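Local coordinates for lipoprotein (PDB 4JG9) that is of unknown function but, as a putative lipoprotein of Bacillus anthracis, probably sits at the cell envelope and may bind lipid, at residues F45-L50 against G112-T117; V156-V161 against Y166-I171; P118-Q123 against E127-T132; M147-P150 against L154-L157. One frame throughout, in Å; residues are numbered along the deposited sequence.

Contact 1. Residues F45-L50 against G112-T117; sequences FHLSVL and GSVTPT
Phe45 carries its CG trans to the backbone N (chi1 168°), which swings the phenyl ring out from segment 45-50 to lie against the pyrrolidine ring of Pro116. The proline comes over one face, nearer the rim than the middle: its CB stands 4.3 Å from the centroid of the Phe45 ring in a CH-pi contact. Pro116 CG settles at the adjacent margin, 3.8 Å from Phe45 CE2. Proline suits the place because its compact, rigid ring offers CB and CG together to the phenyl face. On the other face of the Phe45 ring lies the backbone N of Leu47, offset toward the rim.

Two leucines of the following 3-10 turn continue the apolar surface. Leu50 holds CG beside its backbone N (chi1 -66°) and brings CD1 to 3.9 Å from Ser113 O. Leu47 reaches Val114 more loosely, with 4.2 Å between Leu47 CD1 and Val114 CB. No hydrogen bond joins the segments, and each is shaped by its own. Leu50 N bonds to Leu47 O at 2.7 Å, whereas Ser113 OG accepts from Thr115 N at 2.9 Å, a serine well suited to fixing this bend.

Phe45 also packs on Ile107, Leu109 and Tyr160, and Thr117 OG1 bonds to Asn40 N of the second subunit. The arrangement is a 3-10 turn, from the loop before strand 60-63, laid through apolar side chains against an ST turn in the connection between antiparallel strands 102-110 and 117-118.

Contact 2. Residues V156-V161 against Y166-I171; sequences VLNIYV and YDQFVI
A beta hairpin formed by strands 153-161 and 164-173 brings these residues together, and a classic beta bulge interrupts it where Tyr166 and Asp167 both face Ile159. Ile159 O takes Tyr166 N at 2.7 Å and, weakly, Asp167 N, while Ile159 N bonds to Asp167 O at 2.7 Å. Asp167 suits the bulge because its OD1 accepts from the next backbone N, that of Gln168, on the anti side of the carboxylate. Farther along, Leu157 and Phe169 form a regular hydrogen-bonded pair, Leu157 N to Phe169 O being 2.7 Å.

One face of the hairpin carries a polar pair, flanked by Val156 and Val170 (Val156 CB to Val170 CG2, 4.1 Å). Gln168, its CG tucked between the backbone N and the carbonyl carbon (chi1 75°) and its chain extended beyond, runs alongside Asn158. Gln168 NE2 lies 2.8 Å from Asn158 OD1 and is lined up with the C=O (171°), but the bond is bent at the hydrogen (134°). The buried asparagine amide has partners at both ends, since ND2 donates to Ile107 O; Gln168 NE2 has a second acceptor in Val49 O. The other face is apolar apart from Asp167: Ile159 CD1 lies 3.7 Å from Phe169 CE2, and Leu157 CD1 packs 3.9 Å from Ile171 CG1.

Asp167 OD2 forms a salt bridge with Lys74, which also makes a cation-pi contact with the Tyr166 ring. Strand 102-110 pairs with the far edge of 153-161, while the Leu157, Ile159 and Phe169 face covers Trp92 of strand 88-94 and Met77 of strand 75-78 in the second sheet.

Contact 3. Residues P118-Q123 against E127-T132; sequences PLLFQQ and EPTWTT
Leu120 and Thr129 form one antiparallel hydrogen-bonded pair: Thr129 N bonds to Leu120 O at 2.7 Å, and Leu120 N returns to Thr129 O at 3.1 Å. Leu120 O also receives a CA-H contact, Pro128 CA lying 3.0 Å from Leu120 O.

Water extends the pairing beyond this bridge. One molecule links Leu119 N to Thr129 O. A second accepts from Gln122 N, donates to Glu127 O and bonds to Thr129 OG1, a polar side chain well placed for it.

Most of the apolar packing is proline against aromatic. Pro118 CD lies over the six-membered ring of Trp130, 3.7 Å from its centroid, and Pro128 CB sits over the Phe121 ring, 4.0 Å from the centroid. The two prolines also touch, Pro118 CG to Pro128 CB being 3.8 Å. Lacking an N-H, proline cannot donate a backbone hydrogen bond, which probably helps to keep the pairing to one bridge, but its compact ring fills the face of a neighbouring aromatic.

Trp130 NE1 bonds to Pro128 O of the second subunit, and the converse bond is made as well. This is a hairpin-like loop closed by a single antiparallel bridge and set in the subunit interface.

Contact 4. Residues M147-P150 against L154-L157; sequences MSLP and LWVL
The Leu149 side chain runs antiparallel to that of Trp155 across one face of the indole, over which it spreads. Both residues turn CG away from their own carbonyl group. For Trp155 (chi1 -70°) this sends the ring system out from strand 153-161, and chi2 of 82° turns it broadside to Leu149. Leu149 (chi1 -80°) answers by directing its branch point almost straight down the ring normal. Its CG is 3.9 Å from the centroid of the five-membered ring of Trp155, a CH-pi contact. The CD1 branch then leans toward the ring fusion, 3.7 Å from Trp155 CD2. A branched aliphatic chain suits this place because it spreads over a flat surface without demanding a polar partner.

Pro150 attends to the far end of the indole. Its rigid ring arrives obliquely, Pro150 CG at 3.4 Å from Trp155 CH2, with CD close behind at 3.6 Å from the same carbon. Leucine and proline thus divide the tryptophan between them. The indole N-H is satisfied by Ser151 O, which helps to fix the ring's rotation inside this buried contact.

Leu149 also packs on Leu119 and Ile171, and Gln38 of the second subunit touches Trp155. The arrangement is that of a connection passing from strand 142-147 of one antiparallel sheet to strand 153-161 of the other, consistent with a beta-sandwich fold whose crossing is packed by a tryptophan.

Overall arrangement
Contact 2 lies nearest the centre of the chain and alone is a full strand pairing, rich in backbone hydrogen bonds; contact 1, partly buried and centred about 13 Å from the chain's centre, joins two loops with no such bond. Contact 4 shares Val156 and Leu157 with contact 2 and, like contact 1, relies wholly on apolar packing. Contact 3 mixes both styles, adding water where its pairing fails. Contacts 1, 3 and 4 touch the second subunit, whereas contact 2 does not. They also meet directly: Thr117 of contact 1 packs on Trp130 of contact 3 and on Trp155 of contact 4, and Ile171 N of contact 2 probably bonds to Trp155 O.

Contact 1. Residues F45-L50 against G112-T117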
loop_
_atom_site.group_PDB
_atom_site.type_symbol
_atom_site.label_atom_id
_atom_site.label_comp_id
_atom_site.label_asym_id
_atom_site.label_seq_id
_atom_site.Cartn_x
_atom_site.Cartn_y
_atom_site.Cartn_z
ATOM N N PHE A 45 0.967 -2.812 -12.173
ATOM C CA PHE A 45 -0.265 -3.552 -12.010
ATOM C C PHE A 45 -1.352 -3.038 -12.930
ATOM O O PHE A 45 -1.633 -1.850 -12.971
ATOM C CB PHE A 45 -0.778 -3.493 -10.579
ATOM C CG PHE A 45 -2.177 -4.001 -10.435
ATOM C CD1 PHE A 45 -2.429 -5.352 -10.369
ATOM C CD2 PHE A 45 -3.242 -3.130 -10.397
ATOM C CE1 PHE A 45 -3.715 -5.827 -10.249
ATOM C CE2 PHE A 45 -4.532 -3.596 -10.279
ATOM C CZ PHE A 45 -4.767 -4.947 -10.204
ATOM N N HIS A 46 -1.963 -3.954 -13.664
ATOM C CA HIS A 46 -3.064 -3.626 -14.544
ATOM C C HIS A 46 -4.209 -4.566 -14.251
ATOM O O HIS A 46 -4.002 -5.722 -13.923
ATOM C CB HIS A 46 -2.652 -3.746 -16.007
ATOM C CG HIS A 46 -1.385 -3.025 -16.337
ATOM N ND1 HIS A 46 -1.301 -1.652 -16.384
ATOM C CD2 HIS A 46 -0.150 -3.488 -16.642
ATOM C CE1 HIS A 46 -0.067 -1.300 -16.699
ATOM N NE2 HIS A 46 0.650 -2.396 -16.859
ATOM N N LEU A 47 -5.423 -4.063 -14.379
ATOM C CA LEU A 47 -6.606 -4.855 -14.107
ATOM C C LEU A 47 -6.731 -6.036 -15.055
ATOM O O LEU A 47 -7.352 -7.036 -14.734
ATOM C CB LEU A 47 -7.860 -3.992 -14.146
ATOM C CG LEU A 47 -8.173 -3.308 -12.822
ATOM C CD1 LEU A 47 -9.450 -2.498 -12.921
ATOM C CD2 LEU A 47 -8.294 -4.343 -11.723
ATOM N N SER A 48 -6.176 -5.907 -16.246
ATOM C CA SER A 48 -6.330 -6.970 -17.231
ATOM C C SER A 48 -5.886 -8.340 -16.722
ATOM O O SER A 48 -6.284 -9.346 -17.299
ATOM C CB SER A 48 -5.591 -6.635 -18.527
ATOM O OG SER A 48 -4.204 -6.448 -18.297
ATOM N N VAL A 49 -5.080 -8.395 -15.656
ATOM C CA VAL A 49 -4.687 -9.696 -15.103
ATOM C C VAL A 49 -5.892 -10.442 -14.544
ATOM O O VAL A 49 -5.825 -11.648 -14.336
ATOM C CB VAL A 49 -3.612 -9.614 -13.991
ATOM C CG1 VAL A 49 -2.288 -9.146 -14.570
ATOM C CG2 VAL A 49 -4.069 -8.719 -12.850
ATOM N N LEU A 50 -6.982 -9.724 -14.291
ATOM C CA LEU A 50 -8.205 -10.350 -13.794
ATOM C C LEU A 50 -8.985 -11.101 -14.872
ATOM O O LEU A 50 -9.902 -11.861 -14.549
ATOM C CB LEU A 50 -9.137 -9.303 -13.192
ATOM C CG LEU A 50 -8.686 -8.587 -11.928
ATOM C CD1 LEU A 50 -9.777 -7.632 -11.465
ATOM C CD2 LEU A 50 -8.339 -9.592 -10.849
ATOM N N GLY A 112 -14.702 -10.015 -6.949
ATOM C CA GLY A 112 -15.648 -8.926 -7.126
ATOM C C GLY A 112 -15.091 -7.536 -6.844
ATOM O O GLY A 112 -15.829 -6.555 -6.817
ATOM N N SER A 113 -13.783 -7.447 -6.649
ATOM C CA SER A 113 -13.137 -6.187 -6.315
ATOM C C SER A 113 -12.248 -5.685 -7.455
ATOM O O SER A 113 -11.679 -6.481 -8.210
ATOM C CB SER A 113 -12.306 -6.364 -5.038
ATOM O OG SER A 113 -11.537 -5.214 -4.752
ATOM N N VAL A 114 -12.145 -4.365 -7.592
ATOM C CA VAL A 114 -11.193 -3.762 -8.525
ATOM C C VAL A 114 -10.149 -2.995 -7.720
ATOM O O VAL A 114 -9.394 -2.187 -8.252
ATOM C CB VAL A 114 -11.888 -2.822 -9.538
ATOM C CG1 VAL A 114 -12.806 -3.612 -10.452
ATOM C CG2 VAL A 114 -12.651 -1.718 -8.809
ATOM N N THR A 115 -10.126 -3.251 -6.418
ATOM C CA THR A 115 -9.256 -2.522 -5.507
ATOM C C THR A 115 -8.098 -3.405 -5.037
ATOM O O THR A 115 -8.271 -4.244 -4.162
ATOM C CB THR A 115 -10.037 -2.065 -4.281
ATOM O OG1 THR A 115 -11.272 -1.485 -4.701
ATOM C CG2 THR A 115 -9.251 -1.054 -3.515
ATOM N N PRO A 116 -6.905 -3.204 -5.610
ATOM C CA PRO A 116 -5.756 -4.037 -5.246
ATOM C C PRO A 116 -5.234 -3.685 -3.863
ATOM O O PRO A 116 -5.436 -2.574 -3.380
ATOM C CB PRO A 116 -4.713 -3.681 -6.305
ATOM C CG PRO A 116 -5.069 -2.278 -6.715
ATOM C CD PRO A 116 -6.575 -2.214 -6.652
ATOM N N THR A 117 -4.620 -4.648 -3.205
ATOM C CA THR A 117 -4.071 -4.420 -1.890
ATOM C C THR A 117 -2.835 -5.263 -1.706
ATOM O O THR A 117 -2.687 -6.301 -2.328
ATOM C CB THR A 117 -5.092 -4.752 -0.789
ATOM O OG1 THR A 117 -4.588 -4.333 0.480
ATOM C CG2 THR A 117 -5.368 -6.228 -0.749
#

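Contact 2. Residues V156-V161 against Y166-I171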
loop_
_atom_site.group_PDB
_atom_site.type_symbol
_atom_site.label_atom_id
_atom_site.label_comp_id
_atom_site.label_asym_id
_atom_site.label_seq_id
_atom_site.Cartn_x
_atom_site.Cartn_y
_atom_site.Cartn_z
ATOM N N VAL A 156 -7.509 -13.481 -5.327
ATOM C CA VAL A 156 -6.513 -13.832 -6.326
ATOM C C VAL A 156 -5.178 -13.194 -5.951
ATOM O O VAL A 156 -5.122 -12.029 -5.532
ATOM C CB VAL A 156 -6.933 -13.435 -7.759
ATOM C CG1 VAL A 156 -7.122 -11.914 -7.878
ATOM C CG2 VAL A 156 -5.909 -13.955 -8.790
ATOM N N LEU A 157 -4.109 -13.967 -6.073
ATOM C CA LEU A 157 -2.780 -13.469 -5.767
ATOM C C LEU A 157 -1.983 -13.261 -7.053
ATOM O O LEU A 157 -1.583 -14.231 -7.692
ATOM C CB LEU A 157 -2.063 -14.472 -4.876
ATOM C CG LEU A 157 -2.166 -14.304 -3.363
ATOM C CD1 LEU A 157 -3.566 -13.988 -2.935
ATOM C CD2 LEU A 157 -1.685 -15.582 -2.682
ATOM N N ASN A 158 -1.762 -12.005 -7.435
ATOM C CA ASN A 158 -0.981 -11.705 -8.641
ATOM C C ASN A 158 0.487 -11.538 -8.298
ATOM O O ASN A 158 0.838 -10.747 -7.429
ATOM C CB ASN A 158 -1.506 -10.454 -9.331
ATOM C CG ASN A 158 -2.972 -10.548 -9.643
ATOM O OD1 ASN A 158 -3.372 -11.257 -10.572
ATOM N ND2 ASN A 158 -3.798 -9.848 -8.854
ATOM N N ILE A 159 1.343 -12.308 -8.959
ATOM C CA ILE A 159 2.740 -12.397 -8.561
ATOM C C ILE A 159 3.654 -11.798 -9.629
ATOM O O ILE A 159 3.517 -12.093 -10.822
ATOM C CB ILE A 159 3.144 -13.860 -8.263
ATOM C CG1 ILE A 159 2.285 -14.443 -7.138
ATOM C CG2 ILE A 159 4.616 -13.972 -7.909
ATOM C CD1 ILE A 159 1.955 -15.900 -7.374
ATOM N N TYR A 160 4.569 -10.941 -9.187
ATOM C CA TYR A 160 5.507 -10.259 -10.070
ATOM C C TYR A 160 6.908 -10.512 -9.555
ATOM O O TYR A 160 7.117 -10.683 -8.355
ATOM C CB TYR A 160 5.230 -8.745 -10.105
ATOM C CG TYR A 160 3.822 -8.416 -10.542
ATOM C CD1 TYR A 160 3.565 -7.918 -11.818
ATOM C CD2 TYR A 160 2.743 -8.610 -9.678
ATOM C CE1 TYR A 160 2.267 -7.629 -12.227
ATOM C CE2 TYR A 160 1.438 -8.329 -10.082
ATOM C CZ TYR A 160 1.211 -7.839 -11.351
ATOM O OH TYR A 160 -0.077 -7.559 -11.737
ATOM N N VAL A 161 7.858 -10.585 -10.472
ATOM C CA VAL A 161 9.256 -10.625 -10.112
ATOM C C VAL A 161 9.957 -9.565 -10.916
ATOM O O VAL A 161 9.791 -9.492 -12.151
ATOM C CB VAL A 161 9.888 -12.002 -10.390
ATOM C CG1 VAL A 161 11.408 -11.953 -10.199
ATOM C CG2 VAL A 161 9.233 -13.058 -9.520
ATOM N N TYR A 166 4.477 -12.631 -13.323
ATOM C CA TYR A 166 4.982 -13.998 -13.308
ATOM C C TYR A 166 3.847 -14.999 -13.431
ATOM O O TYR A 166 3.815 -15.805 -14.354
ATOM C CB TYR A 166 5.784 -14.285 -12.034
ATOM C CG TYR A 166 6.342 -15.683 -12.040
ATOM C CD1 TYR A 166 7.407 -16.009 -12.865
ATOM C CD2 TYR A 166 5.782 -16.688 -11.265
ATOM C CE1 TYR A 166 7.921 -17.290 -12.902
ATOM C CE2 TYR A 166 6.289 -17.984 -11.294
ATOM C CZ TYR A 166 7.359 -18.272 -12.118
ATOM O OH TYR A 166 7.880 -19.537 -12.164
ATOM N N ASP A 167 2.946 -14.969 -12.458
ATOM C CA ASP A 167 1.765 -15.806 -12.478
ATOM C C ASP A 167 0.734 -15.319 -11.468
ATOM O O ASP A 167 0.901 -14.265 -10.838
ATOM C CB ASP A 167 2.132 -17.266 -12.210
ATOM C CG ASP A 167 1.320 -18.230 -13.074
ATOM O OD1 ASP A 167 0.127 -17.924 -13.311
ATOM O OD2 ASP A 167 1.878 -19.258 -13.548
ATOM N N GLN A 168 -0.334 -16.092 -11.319
ATOM C CA GLN A 168 -1.397 -15.763 -10.382
ATOM C C GLN A 168 -2.109 -17.036 -9.934
ATOM O O GLN A 168 -2.119 -18.028 -10.656
ATOM C CB GLN A 168 -2.394 -14.809 -11.042
ATOM C CG GLN A 168 -3.310 -15.471 -12.061
ATOM C CD GLN A 168 -4.122 -14.472 -12.876
ATOM O OE1 GLN A 168 -4.776 -14.848 -13.846
ATOM N NE2 GLN A 168 -4.050 -13.193 -12.513
ATOM N N PHE A 169 -2.679 -17.024 -8.735
ATOM C CA PHE A 169 -3.567 -18.109 -8.328
ATOM C C PHE A 169 -4.516 -17.674 -7.219
ATOM O O PHE A 169 -4.308 -16.640 -6.587
ATOM C CB PHE A 169 -2.801 -19.406 -7.982
ATOM C CG PHE A 169 -1.889 -19.289 -6.802
ATOM C CD1 PHE A 169 -2.340 -19.578 -5.522
ATOM C CD2 PHE A 169 -0.574 -18.919 -6.970
ATOM C CE1 PHE A 169 -1.496 -19.476 -4.425
ATOM C CE2 PHE A 169 0.277 -18.806 -5.877
ATOM C CZ PHE A 169 -0.187 -19.086 -4.605
ATOM N N VAL A 170 -5.569 -18.453 -7.010
ATOM C CA VAL A 170 -6.627 -18.084 -6.083
ATOM C C VAL A 170 -6.544 -18.879 -4.788
ATOM O O VAL A 170 -6.332 -20.091 -4.801
ATOM C CB VAL A 170 -8.016 -18.275 -6.741
ATOM C CG1 VAL A 170 -9.129 -18.099 -5.734
ATOM C CG2 VAL A 170 -8.187 -17.294 -7.888
ATOM N N ILE A 171 -6.716 -18.197 -3.663
ATOM C CA ILE A 171 -6.702 -18.861 -2.366
ATOM C C ILE A 171 -7.978 -18.527 -1.625
ATOM O O ILE A 171 -8.721 -17.632 -2.033
ATOM C CB ILE A 171 -5.469 -18.444 -1.524
ATOM C CG1 ILE A 171 -5.457 -16.931 -1.306
ATOM C CG2 ILE A 171 -4.177 -18.848 -2.223
ATOM C CD1 ILE A 171 -5.575 -16.542 0.112
#

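Contact 3. Residues P118-Q123 against E127-T132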
loop_
_atom_site.group_PDB
_atom_site.type_symbol
_atom_site.label_atom_id
_atom_site.label_comp_id
_atom_site.label_asym_id
_atom_site.label_seq_id
_atom_site.Cartn_x
_atom_site.Cartn_y
_atom_site.Cartn_z
ATOM N N PRO A 118 -1.935 -4.791 -0.864
ATOM C CA PRO A 118 -0.750 -5.556 -0.505
ATOM C C PRO A 118 -1.087 -6.480 0.643
ATOM O O PRO A 118 -1.956 -6.154 1.434
ATOM C CB PRO A 118 0.227 -4.481 -0.041
ATOM C CG PRO A 118 -0.634 -3.373 0.427
ATOM C CD PRO A 118 -1.808 -3.376 -0.495
ATOM N N LEU A 119 -0.419 -7.615 0.743
ATOM C CA LEU A 119 -0.612 -8.427 1.883
ATOM C C LEU A 119 0.672 -8.685 2.619
ATOM O O LEU A 119 0.628 -9.466 3.547
ATOM C CB LEU A 119 -1.337 -9.730 1.536
ATOM C CG LEU A 119 -0.959 -10.492 0.275
ATOM C CD1 LEU A 119 0.455 -11.029 0.360
ATOM C CD2 LEU A 119 -1.938 -11.626 0.066
ATOM N N LEU A 120 1.807 -8.116 2.296
ATOM C CA LEU A 120 2.941 -8.499 3.118
ATOM C C LEU A 120 3.061 -7.695 4.416
ATOM O O LEU A 120 2.966 -6.482 4.413
ATOM C CB LEU A 120 4.235 -8.497 2.316
ATOM C CG LEU A 120 4.310 -9.551 1.222
ATOM C CD1 LEU A 120 5.465 -9.254 0.288
ATOM C CD2 LEU A 120 4.438 -10.937 1.817
ATOM N N PHE A 121 3.263 -8.402 5.521
ATOM C CA PHE A 121 3.501 -7.799 6.822
ATOM C C PHE A 121 4.773 -8.440 7.322
ATOM O O PHE A 121 4.746 -9.389 8.084
ATOM C CB PHE A 121 2.360 -8.072 7.790
ATOM C CG PHE A 121 1.170 -7.190 7.588
ATOM C CD1 PHE A 121 0.089 -7.626 6.858
ATOM C CD2 PHE A 121 1.135 -5.925 8.128
ATOM C CE1 PHE A 121 -1.007 -6.819 6.671
ATOM C CE2 PHE A 121 0.041 -5.110 7.948
ATOM C CZ PHE A 121 -1.032 -5.558 7.217
ATOM N N GLN A 122 5.892 -7.915 6.860
ATOM C CA GLN A 122 7.185 -8.523 7.086
ATOM C C GLN A 122 7.838 -8.069 8.396
ATOM O O GLN A 122 7.860 -6.879 8.724
ATOM C CB GLN A 122 8.106 -8.197 5.904
ATOM C CG GLN A 122 7.722 -8.899 4.602
ATOM C CD GLN A 122 7.831 -10.439 4.700
ATOM O OE1 GLN A 122 6.972 -11.099 5.290
ATOM N NE2 GLN A 122 8.893 -11.004 4.118
ATOM N N GLN A 123 8.361 -9.041 9.133
ATOM C CA GLN A 123 9.220 -8.803 10.284
ATOM C C GLN A 123 8.562 -7.868 11.309
ATOM O O GLN A 123 9.165 -6.881 11.754
ATOM C CB GLN A 123 10.570 -8.260 9.811
ATOM C CG GLN A 123 11.680 -8.283 10.864
ATOM C CD GLN A 123 12.978 -7.680 10.346
ATOM O OE1 GLN A 123 13.795 -8.383 9.733
ATOM N NE2 GLN A 123 13.173 -6.365 10.583
ATOM N N GLU A 127 3.045 -2.002 8.690
ATOM C CA GLU A 127 2.583 -1.645 7.354
ATOM C C GLU A 127 2.594 -2.807 6.365
ATOM O O GLU A 127 3.560 -3.560 6.275
ATOM C CB GLU A 127 3.434 -0.510 6.777
ATOM C CG GLU A 127 3.324 0.828 7.546
ATOM C CD GLU A 127 4.404 1.826 7.144
ATOM O OE1 GLU A 127 4.924 1.707 6.010
ATOM O OE2 GLU A 127 4.715 2.740 7.943
ATOM N N PRO A 128 1.522 -2.933 5.587
ATOM C CA PRO A 128 1.475 -3.924 4.516
ATOM C C PRO A 128 2.303 -3.468 3.310
ATOM O O PRO A 128 2.194 -2.307 2.882
ATOM C CB PRO A 128 -0.010 -3.974 4.159
ATOM C CG PRO A 128 -0.548 -2.645 4.553
ATOM C CD PRO A 128 0.276 -2.156 5.701
ATOM N N THR A 129 3.137 -4.360 2.781
ATOM C CA THR A 129 4.007 -4.010 1.651
ATOM C C THR A 129 3.710 -4.867 0.422
ATOM O O THR A 129 3.298 -6.024 0.544
ATOM C CB THR A 129 5.488 -4.153 2.017
ATOM O OG1 THR A 129 5.700 -5.430 2.644
ATOM C CG2 THR A 129 5.896 -3.044 2.994
ATOM N N TRP A 130 3.932 -4.290 -0.755
ATOM C CA TRP A 130 3.678 -4.953 -2.030
ATOM C C TRP A 130 4.760 -5.974 -2.310
ATOM O O TRP A 130 4.505 -7.026 -2.916
ATOM C CB TRP A 130 3.701 -3.949 -3.192
ATOM C CG TRP A 130 2.813 -2.741 -3.040
ATOM C CD1 TRP A 130 3.193 -1.487 -2.648
ATOM C CD2 TRP A 130 1.408 -2.666 -3.317
ATOM N NE1 TRP A 130 2.105 -0.636 -2.661
ATOM C CE2 TRP A 130 0.997 -1.340 -3.057
ATOM C CE3 TRP A 130 0.456 -3.593 -3.760
ATOM C CZ2 TRP A 130 -0.326 -0.914 -3.221
ATOM C CZ3 TRP A 130 -0.866 -3.168 -3.913
ATOM C CH2 TRP A 130 -1.239 -1.836 -3.643
ATOM N N THR A 131 5.976 -5.637 -1.886
ATOM C CA THR A 131 7.179 -6.273 -2.404
ATOM C C THR A 131 8.159 -6.693 -1.315
ATOM O O THR A 131 8.369 -5.965 -0.349
ATOM C CB THR A 131 7.875 -5.282 -3.365
ATOM O OG1 THR A 131 6.958 -4.914 -4.404
ATOM C CG2 THR A 131 9.154 -5.865 -3.976
ATOM N N THR A 132 8.785 -7.854 -1.475
ATOM C CA THR A 132 9.772 -8.302 -0.499
ATOM C C THR A 132 10.967 -7.368 -0.523
ATOM O O THR A 132 11.233 -6.744 -1.551
ATOM C CB THR A 132 10.275 -9.706 -0.817
ATOM O OG1 THR A 132 10.897 -9.714 -2.117
ATOM C CG2 THR A 132 9.108 -10.705 -0.783
HETATM O O HOH W 1 1.903 -8.018 -0.961
HETATM O O HOH W 2 5.898 -5.325 5.487
#

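Contact 4. Residues M147-P150 against L154-L157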
loop_
_atom_site.group_PDB
_atom_site.type_symbol
_atom_site.label_atom_id
_atom_site.label_comp_id
_atom_site.label_asym_id
_atom_site.label_seq_id
_atom_site.Cartn_x
_atom_site.Cartn_y
_atom_site.Cartn_z
HETATM N N MSE A 147 1.728 -13.113 5.889
HETATM C CA MSE A 147 0.636 -12.520 5.130
HETATM C C MSE A 147 -0.591 -12.300 5.981
HETATM O O MSE A 147 -0.764 -12.948 7.014
HETATM C CB MSE A 147 0.246 -13.434 3.971
HETATM C CG MSE A 147 1.398 -13.862 3.093
HETATM SE SE MSE A 147 0.816 -14.926 1.552
HETATM C CE MSE A 147 0.403 -16.512 2.438
ATOM N N SER A 148 -1.463 -11.412 5.514
ATOM C CA SER A 148 -2.754 -11.204 6.141
ATOM C C SER A 148 -3.750 -10.691 5.101
ATOM O O SER A 148 -3.415 -9.808 4.316
ATOM C CB SER A 148 -2.623 -10.213 7.303
ATOM O OG SER A 148 -3.829 -10.150 8.054
ATOM N N LEU A 149 -4.950 -11.267 5.083
ATOM C CA LEU A 149 -6.044 -10.809 4.223
ATOM C C LEU A 149 -7.137 -10.182 5.081
ATOM O O LEU A 149 -7.492 -10.722 6.134
ATOM C CB LEU A 149 -6.645 -11.963 3.419
ATOM C CG LEU A 149 -5.942 -12.453 2.145
ATOM C CD1 LEU A 149 -5.478 -11.252 1.336
ATOM C CD2 LEU A 149 -4.798 -13.396 2.460
ATOM N N PRO A 150 -7.673 -9.037 4.641
ATOM C CA PRO A 150 -8.617 -8.256 5.450
ATOM C C PRO A 150 -9.990 -8.883 5.657
ATOM O O PRO A 150 -10.650 -8.519 6.627
ATOM C CB PRO A 150 -8.759 -6.942 4.665
ATOM C CG PRO A 150 -8.347 -7.272 3.273
ATOM C CD PRO A 150 -7.312 -8.357 3.384
ATOM N N LEU A 154 -12.729 -15.555 -1.390
ATOM C CA LEU A 154 -11.705 -15.879 -2.371
ATOM C C LEU A 154 -10.911 -14.623 -2.744
ATOM O O LEU A 154 -11.465 -13.518 -2.890
ATOM C CB LEU A 154 -12.336 -16.508 -3.616
ATOM C CG LEU A 154 -13.064 -17.857 -3.438
ATOM C CD1 LEU A 154 -13.800 -18.276 -4.701
ATOM C CD2 LEU A 154 -12.073 -18.933 -3.048
ATOM N N TRP A 155 -9.601 -14.810 -2.860
ATOM C CA TRP A 155 -8.662 -13.762 -3.215
ATOM C C TRP A 155 -7.764 -14.296 -4.309
ATOM O O TRP A 155 -7.307 -15.437 -4.233
ATOM C CB TRP A 155 -7.793 -13.392 -2.010
ATOM C CG TRP A 155 -8.539 -12.680 -0.919
ATOM C CD1 TRP A 155 -9.306 -13.248 0.056
ATOM C CD2 TRP A 155 -8.588 -11.260 -0.693
ATOM N NE1 TRP A 155 -9.833 -12.270 0.872
ATOM C CE2 TRP A 155 -9.407 -11.044 0.431
ATOM C CE3 TRP A 155 -8.021 -10.156 -1.339
ATOM C CZ2 TRP A 155 -9.670 -9.766 0.932
ATOM C CZ3 TRP A 155 -8.284 -8.880 -0.845
ATOM C CH2 TRP A 155 -9.100 -8.695 0.276
ATOM N N VAL A 156 -7.509 -13.481 -5.327
ATOM C CA VAL A 156 -6.513 -13.832 -6.326
ATOM C C VAL A 156 -5.178 -13.194 -5.951
ATOM O O VAL A 156 -5.122 -12.029 -5.532
ATOM C CB VAL A 156 -6.933 -13.435 -7.759
ATOM C CG1 VAL A 156 -7.122 -11.914 -7.878
ATOM C CG2 VAL A 156 -5.909 -13.955 -8.790
ATOM N N LEU A 157 -4.109 -13.967 -6.073
ATOM C CA LEU A 157 -2.780 -13.469 -5.767
ATOM C C LEU A 157 -1.983 -13.261 -7.053
ATOM O O LEU A 157 -1.583 -14.231 -7.692
ATOM C CB LEU A 157 -2.063 -14.472 -4.876
ATOM C CG LEU A 157 -2.166 -14.304 -3.363
ATOM C CD1 LEU A 157 -3.566 -13.988 -2.935
ATOM C CD2 LEU A 157 -1.685 -15.582 -2.682
#